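Local coordinates for UPF0098 protein YbcL (Escherichia coli, PDB 1FUX), which is of unknown function but is a periplasmic homodimer of the phosphatidylethanolamine-binding protein family, homologous to a Raf kinase inhibitor protein, at residues 39-42 with 43-47; 70-73 with 74-77; 141-144 with 145-149. All blocks are in the same frame, centred on the assembly; numbering follows the deposited sequence.

Contact 1 (39-42 with 43-47); sequences SGVP and EGTKS
The flat carbonyl group of Pro42 is approached from one and the same face by both donors of Thr45, the backbone N and the hydroxyl, while the pyrrolidine ring meets that hydroxyl through its CD and CG. The backbone here forms a type II beta turn from Pro42 to Thr45, in the exposed loop between strands 36-39 and 47-54. Thr45 N closes it with a bond of 3.0 Å to Pro42 O, its donor tilted 34° from the carbonyl plane. Thr45 OG1 gives a second bond to Pro42 O at 2.7 Å, doubling the grip on one oxygen. The threonine manages both because OG1 swings back beside its own N, opposite the carbonyl carbon (chi1 -54°). Gly44 fills the third position with phi 96°, where a CB would be jammed against the carbonyl O of Glu43, as is usual in this turn type. Pro42 and Thr45 also touch Ala126 of strand 118-127, and Pro42 reaches Ile152 and Ala153 of strand 151-161. Just beyond, Lys46 and Ser47 face Leu127 in a classic beta bulge. The Thr45 hydroxyl is packed as well as bonded: OG1 lies 3.2 Å from Pro42 CD and 3.8 Å from Val41 CG2.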
loop_
_atom_site.group_PDB
_atom_site.type_symbol
_atom_site.label_atom_id
_atom_site.label_comp_id
_atom_site.label_asym_id
_atom_site.label_seq_id
_atom_site.Cartn_x
_atom_site.Cartn_y
_atom_site.Cartn_z
ATOM N N SER A 39 1.376 6.855 -26.995
ATOM C CA SER A 39 1.287 6.446 -28.398
ATOM C C SER A 39 1.855 5.046 -28.552
ATOM O O SER A 39 2.364 4.419 -27.607
ATOM C CB SER A 39 2.087 7.421 -29.265
ATOM O OG SER A 39 3.489 7.142 -29.054
ATOM N N GLY A 40 1.801 4.535 -29.786
ATOM C CA GLY A 40 2.290 3.145 -29.943
ATOM C C GLY A 40 1.255 2.243 -29.306
ATOM O O GLY A 40 1.605 1.113 -28.929
ATOM N N VAL A 41 -0.023 2.592 -29.192
ATOM C CA VAL A 41 -0.920 1.686 -28.517
ATOM C C VAL A 41 -0.903 0.313 -29.204
ATOM O O VAL A 41 -1.048 0.196 -30.405
ATOM C CB VAL A 41 -2.319 2.087 -28.117
ATOM C CG1 VAL A 41 -2.494 3.597 -28.061
ATOM C CG2 VAL A 41 -3.461 1.365 -28.772
ATOM N N PRO A 42 -0.800 -0.710 -28.359
ATOM C CA PRO A 42 -0.691 -2.063 -28.867
ATOM C C PRO A 42 -2.001 -2.642 -29.300
ATOM O O PRO A 42 -3.138 -2.392 -28.851
ATOM C CB PRO A 42 -0.025 -2.846 -27.731
ATOM C CG PRO A 42 -0.222 -2.049 -26.506
ATOM C CD PRO A 42 -0.595 -0.640 -26.885
ATOM N N GLU A 43 -1.837 -3.521 -30.306
ATOM C CA GLU A 43 -2.981 -4.263 -30.845
ATOM C C GLU A 43 -3.500 -5.061 -29.652
ATOM O O GLU A 43 -2.717 -5.506 -28.802
ATOM C CB GLU A 43 -2.560 -5.092 -32.071
ATOM C CG GLU A 43 -1.883 -4.250 -33.155
ATOM C CD GLU A 43 -1.412 -5.037 -34.359
ATOM O OE1 GLU A 43 -0.233 -5.451 -34.383
ATOM O OE2 GLU A 43 -2.194 -5.257 -35.305
ATOM N N GLY A 44 -4.789 -5.136 -29.474
ATOM C CA GLY A 44 -5.495 -5.739 -28.393
ATOM C C GLY A 44 -5.913 -4.788 -27.266
ATOM O O GLY A 44 -6.762 -5.195 -26.462
ATOM N N THR A 45 -5.440 -3.545 -27.242
ATOM C CA THR A 45 -5.837 -2.654 -26.114
ATOM C C THR A 45 -7.304 -2.357 -25.965
ATOM O O THR A 45 -8.020 -1.958 -26.891
ATOM C CB THR A 45 -5.046 -1.346 -26.224
ATOM O OG1 THR A 45 -3.628 -1.537 -26.293
ATOM C CG2 THR A 45 -5.345 -0.443 -25.025
ATOM N N LYS A 46 -7.937 -2.502 -24.793
ATOM C CA LYS A 46 -9.340 -2.254 -24.550
ATOM C C LYS A 46 -9.642 -1.231 -23.446
ATOM O O LYS A 46 -10.785 -0.924 -23.106
ATOM C CB LYS A 46 -10.088 -3.552 -24.206
ATOM C CG LYS A 46 -9.408 -4.762 -24.804
ATOM C CD LYS A 46 -10.225 -5.966 -25.121
ATOM C CE LYS A 46 -10.452 -6.144 -26.628
ATOM N NZ LYS A 46 -11.804 -6.802 -26.755
ATOM N N SER A 47 -8.589 -0.722 -22.856
ATOM C CA SER A 47 -8.631 0.339 -21.873
ATOM C C SER A 47 -7.189 0.686 -21.435
ATOM O O SER A 47 -6.208 -0.029 -21.696
ATOM C CB SER A 47 -9.485 0.117 -20.648
ATOM O OG SER A 47 -8.912 -0.883 -19.816
#

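Contact 2 (70-73 with 74-77); sequences NIPA and TVTY
Ile71 and Val75 show how the chain round a turn can pack tightly at one point and loosely at another. Their side chains meet at about a right angle, Ile71 CG2 against Val75 CG2 at 3.4 Å, closer than carbons normally come. Ile71 presents that branch because CG2 stands opposite the backbone N, with CG1 beside it (chi1 -61°). Val75 is modelled close to eclipsed (chi1 -14°), so the exact closeness of this pair is doubtful. The backbone is compact too: Val75 N donates to Pro72 O at 2.9 Å, closing a type I beta turn, and although the N-H points almost straight at the oxygen, the donor sits well above the carbonyl plane. Across the turn the packing eases. Val75 CG1 stays about equally distant from CB, CG and CD of the Pro72 ring, 4.1 Å from CB, and Thr74 OG1 comes no nearer to Pro72 CB than 3.9 Å. Thr74 itself is solvent-exposed. The turn lies at the end of strand 63-72, where Ile71 pairs its backbone with Phe48 of strand 47-54 and its side chain touches Ala94; past it, Thr76 makes a backbone hydrogen bond with Trp38 and Tyr77 packs on Thr37, both in strand 36-39.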
loop_
_atom_site.group_PDB
_atom_site.type_symbol
_atom_site.label_atom_id
_atom_site.label_comp_id
_atom_site.label_asym_id
_atom_site.label_seq_id
_atom_site.Cartn_x
_atom_site.Cartn_y
_atom_site.Cartn_z
ATOM N N ASN A 70 -9.713 2.258 -16.274
ATOM C CA ASN A 70 -10.923 2.320 -17.104
ATOM C C ASN A 70 -10.906 3.562 -17.991
ATOM O O ASN A 70 -11.959 4.107 -18.372
ATOM C CB ASN A 70 -12.192 2.154 -16.291
ATOM C CG ASN A 70 -12.347 0.845 -15.511
ATOM O OD1 ASN A 70 -11.624 -0.098 -15.776
ATOM N ND2 ASN A 70 -13.265 0.759 -14.562
ATOM N N ILE A 71 -9.713 3.946 -18.413
ATOM C CA ILE A 71 -9.588 4.993 -19.414
ATOM C C ILE A 71 -10.006 4.300 -20.728
ATOM O O ILE A 71 -9.423 3.287 -21.126
ATOM C CB ILE A 71 -8.221 5.617 -19.470
ATOM C CG1 ILE A 71 -7.859 6.291 -18.113
ATOM C CG2 ILE A 71 -8.212 6.666 -20.578
ATOM C CD1 ILE A 71 -6.359 6.521 -18.006
ATOM N N PRO A 72 -11.040 4.827 -21.370
ATOM C CA PRO A 72 -11.503 4.237 -22.628
ATOM C C PRO A 72 -10.372 4.099 -23.613
ATOM O O PRO A 72 -9.453 4.896 -23.802
ATOM C CB PRO A 72 -12.600 5.175 -23.131
ATOM C CG PRO A 72 -13.001 5.978 -21.960
ATOM C CD PRO A 72 -11.846 5.985 -20.967
ATOM N N ALA A 73 -10.423 3.012 -24.415
ATOM C CA ALA A 73 -9.409 2.718 -25.418
ATOM C C ALA A 73 -9.301 3.817 -26.469
ATOM O O ALA A 73 -8.261 3.870 -27.092
ATOM C CB ALA A 73 -9.669 1.411 -26.175
ATOM N N THR A 74 -10.304 4.670 -26.620
ATOM C CA THR A 74 -10.205 5.785 -27.553
ATOM C C THR A 74 -9.471 7.016 -27.034
ATOM O O THR A 74 -9.283 7.956 -27.838
ATOM C CB THR A 74 -11.589 6.321 -27.964
ATOM O OG1 THR A 74 -12.526 6.253 -26.899
ATOM C CG2 THR A 74 -12.130 5.495 -29.138
ATOM N N VAL A 75 -9.097 7.074 -25.750
ATOM C CA VAL A 75 -8.366 8.269 -25.316
ATOM C C VAL A 75 -6.877 8.019 -25.222
ATOM O O VAL A 75 -6.392 6.985 -24.721
ATOM C CB VAL A 75 -9.056 9.005 -24.180
ATOM C CG1 VAL A 75 -10.519 8.631 -23.861
ATOM C CG2 VAL A 75 -8.247 9.171 -22.917
ATOM N N THR A 76 -6.032 8.958 -25.633
ATOM C CA THR A 76 -4.581 8.831 -25.611
ATOM C C THR A 76 -3.946 9.988 -24.842
ATOM O O THR A 76 -2.767 10.280 -24.928
ATOM C CB THR A 76 -3.870 8.665 -26.975
ATOM O OG1 THR A 76 -4.297 9.714 -27.866
ATOM C CG2 THR A 76 -4.164 7.322 -27.609
ATOM N N TYR A 77 -4.761 10.561 -23.913
ATOM C CA TYR A 77 -4.239 11.728 -23.232
ATOM C C TYR A 77 -4.934 12.000 -21.896
ATOM O O TYR A 77 -6.120 11.878 -21.940
ATOM C CB TYR A 77 -4.742 12.919 -24.095
ATOM C CG TYR A 77 -4.389 14.289 -23.577
ATOM C CD1 TYR A 77 -3.053 14.604 -23.371
ATOM C CD2 TYR A 77 -5.355 15.266 -23.301
ATOM C CE1 TYR A 77 -2.626 15.822 -22.908
ATOM C CE2 TYR A 77 -4.953 16.515 -22.849
ATOM C CZ TYR A 77 -3.614 16.776 -22.655
ATOM O OH TYR A 77 -3.175 18.007 -22.233
#

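Contact 3 (141-144 with 145-149); sequences ALVG and YMLNA
Tyr145 N reaches Ala141 O at 2.8 Å, the shortest of four successive i+4 to i backbone hydrogen bonds, though bent to 143° at the hydrogen. Met146, Leu147 and Asn148 donate in turn to Leu142, Val143 and Gly144; of these, Leu147 N meets Val143 O at 2.9 Å almost head-on. One turn apart, Val143 and Leu147 lie side by side and point the same way, with Val143 CG1 3.9 Å from Leu147 CD1. They face the sheet: Val143 rests on Thr67 and Val69, Leu147 on Val69, Ala49, Thr51, Trp125 and Leu127. An alanine in place of Leu147 would probably leave Val143 CG1 without its neighbour and open a gap against these three strands. Along another line of the helix, Met146, present as selenomethionine, bends at chi3 (-64°), which folds CE back to 3.4 Å from Leu142 O and 4.0 Å from Leu142 CG. The Tyr145 ring leads off instead, and the residue meets Pro58 of the second subunit, as does Asn148; Leu142 touches Trp63 of that subunit. The result is a short alpha helix laid against the antiparallel sheet of a phosphatidylethanolamine-binding protein fold, with another side turned to the dimer partner.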
loop_
_atom_site.group_PDB
_atom_site.type_symbol
_atom_site.label_atom_id
_atom_site.label_comp_id
_atom_site.label_asym_id
_atom_site.label_seq_id
_atom_site.Cartn_x
_atom_site.Cartn_y
_atom_site.Cartn_z
ATOM N N ALA A 141 -2.544 -1.578 -3.982
ATOM C CA ALA A 141 -2.224 -2.990 -4.236
ATOM C C ALA A 141 -3.293 -3.738 -5.000
ATOM O O ALA A 141 -3.005 -4.599 -5.861
ATOM C CB ALA A 141 -1.945 -3.697 -2.892
ATOM N N LEU A 142 -4.568 -3.506 -4.633
ATOM C CA LEU A 142 -5.679 -4.167 -5.286
ATOM C C LEU A 142 -5.732 -3.762 -6.747
ATOM O O LEU A 142 -5.873 -4.600 -7.647
ATOM C CB LEU A 142 -7.027 -3.893 -4.612
ATOM C CG LEU A 142 -8.265 -4.504 -5.304
ATOM C CD1 LEU A 142 -8.052 -6.000 -5.538
ATOM C CD2 LEU A 142 -9.549 -4.240 -4.515
ATOM N N VAL A 143 -5.530 -2.453 -7.000
ATOM C CA VAL A 143 -5.493 -1.995 -8.388
ATOM C C VAL A 143 -4.321 -2.624 -9.088
ATOM O O VAL A 143 -4.362 -3.139 -10.228
ATOM C CB VAL A 143 -5.380 -0.442 -8.365
ATOM C CG1 VAL A 143 -5.088 0.077 -9.777
ATOM C CG2 VAL A 143 -6.644 0.139 -7.780
ATOM N N GLY A 144 -3.156 -2.648 -8.432
ATOM C CA GLY A 144 -1.921 -3.195 -9.013
ATOM C C GLY A 144 -2.058 -4.665 -9.375
ATOM O O GLY A 144 -1.549 -5.112 -10.444
ATOM N N TYR A 145 -2.830 -5.355 -8.538
ATOM C CA TYR A 145 -3.081 -6.763 -8.772
ATOM C C TYR A 145 -3.788 -6.886 -10.116
ATOM O O TYR A 145 -3.297 -7.605 -10.991
ATOM C CB TYR A 145 -3.973 -7.334 -7.655
ATOM C CG TYR A 145 -4.097 -8.842 -7.813
ATOM C CD1 TYR A 145 -3.122 -9.671 -7.285
ATOM C CD2 TYR A 145 -5.161 -9.416 -8.483
ATOM C CE1 TYR A 145 -3.212 -11.052 -7.428
ATOM C CE2 TYR A 145 -5.264 -10.793 -8.624
ATOM C CZ TYR A 145 -4.277 -11.596 -8.098
ATOM O OH TYR A 145 -4.377 -12.969 -8.223
HETATM N N MSE A 146 -4.882 -6.125 -10.270
HETATM C CA MSE A 146 -5.640 -6.190 -11.506
HETATM C C MSE A 146 -4.932 -5.676 -12.740
HETATM O O MSE A 146 -5.301 -6.218 -13.808
HETATM C CB MSE A 146 -6.994 -5.479 -11.379
HETATM C CG MSE A 146 -7.880 -6.147 -10.345
HETATM SE SE MSE A 146 -9.454 -5.158 -9.945
HETATM C CE MSE A 146 -8.723 -3.711 -9.226
ATOM N N LEU A 147 -4.089 -4.667 -12.662
ATOM C CA LEU A 147 -3.380 -4.193 -13.848
ATOM C C LEU A 147 -2.343 -5.208 -14.303
ATOM O O LEU A 147 -2.161 -5.507 -15.501
ATOM C CB LEU A 147 -2.665 -2.859 -13.552
ATOM C CG LEU A 147 -3.634 -1.720 -13.144
ATOM C CD1 LEU A 147 -2.892 -0.406 -12.926
ATOM C CD2 LEU A 147 -4.673 -1.541 -14.231
ATOM N N ASN A 148 -1.596 -5.776 -13.328
ATOM C CA ASN A 148 -0.579 -6.748 -13.773
ATOM C C ASN A 148 -1.239 -7.949 -14.436
ATOM O O ASN A 148 -0.604 -8.498 -15.336
ATOM C CB ASN A 148 0.341 -7.220 -12.670
ATOM C CG ASN A 148 1.447 -6.244 -12.381
ATOM O OD1 ASN A 148 2.230 -5.731 -13.197
ATOM N ND2 ASN A 148 1.547 -5.983 -11.087
ATOM N N ALA A 149 -2.402 -8.390 -14.033
ATOM C CA ALA A 149 -3.147 -9.492 -14.615
ATOM C C ALA A 149 -3.726 -9.180 -15.991
ATOM O O ALA A 149 -4.106 -10.068 -16.762
ATOM C CB ALA A 149 -4.329 -9.842 -13.693
#

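Overall arrangement
Read from the N terminus, the three contacts follow in series, and none nests within or crosses another. Contact 1 closes the loop that carries the chain from strand 36-39, in the small three-stranded sheet, to strand 47-54 in the five-stranded one. Contact 2 makes the return journey, turning strand 63-72 back toward strand 77-78. The two links run close together, about 9 Å between centres, and touch: Ser47 CB lies 3.2 Å from Ile71 O. Contact 3 comes much later, in helix 140-148 ahead of strand 151-161. Its centre is about 18 Å from each of the others, yet its helix rests on strands 47-54 and 63-72, the first following contact 1, the second leading into contact 2.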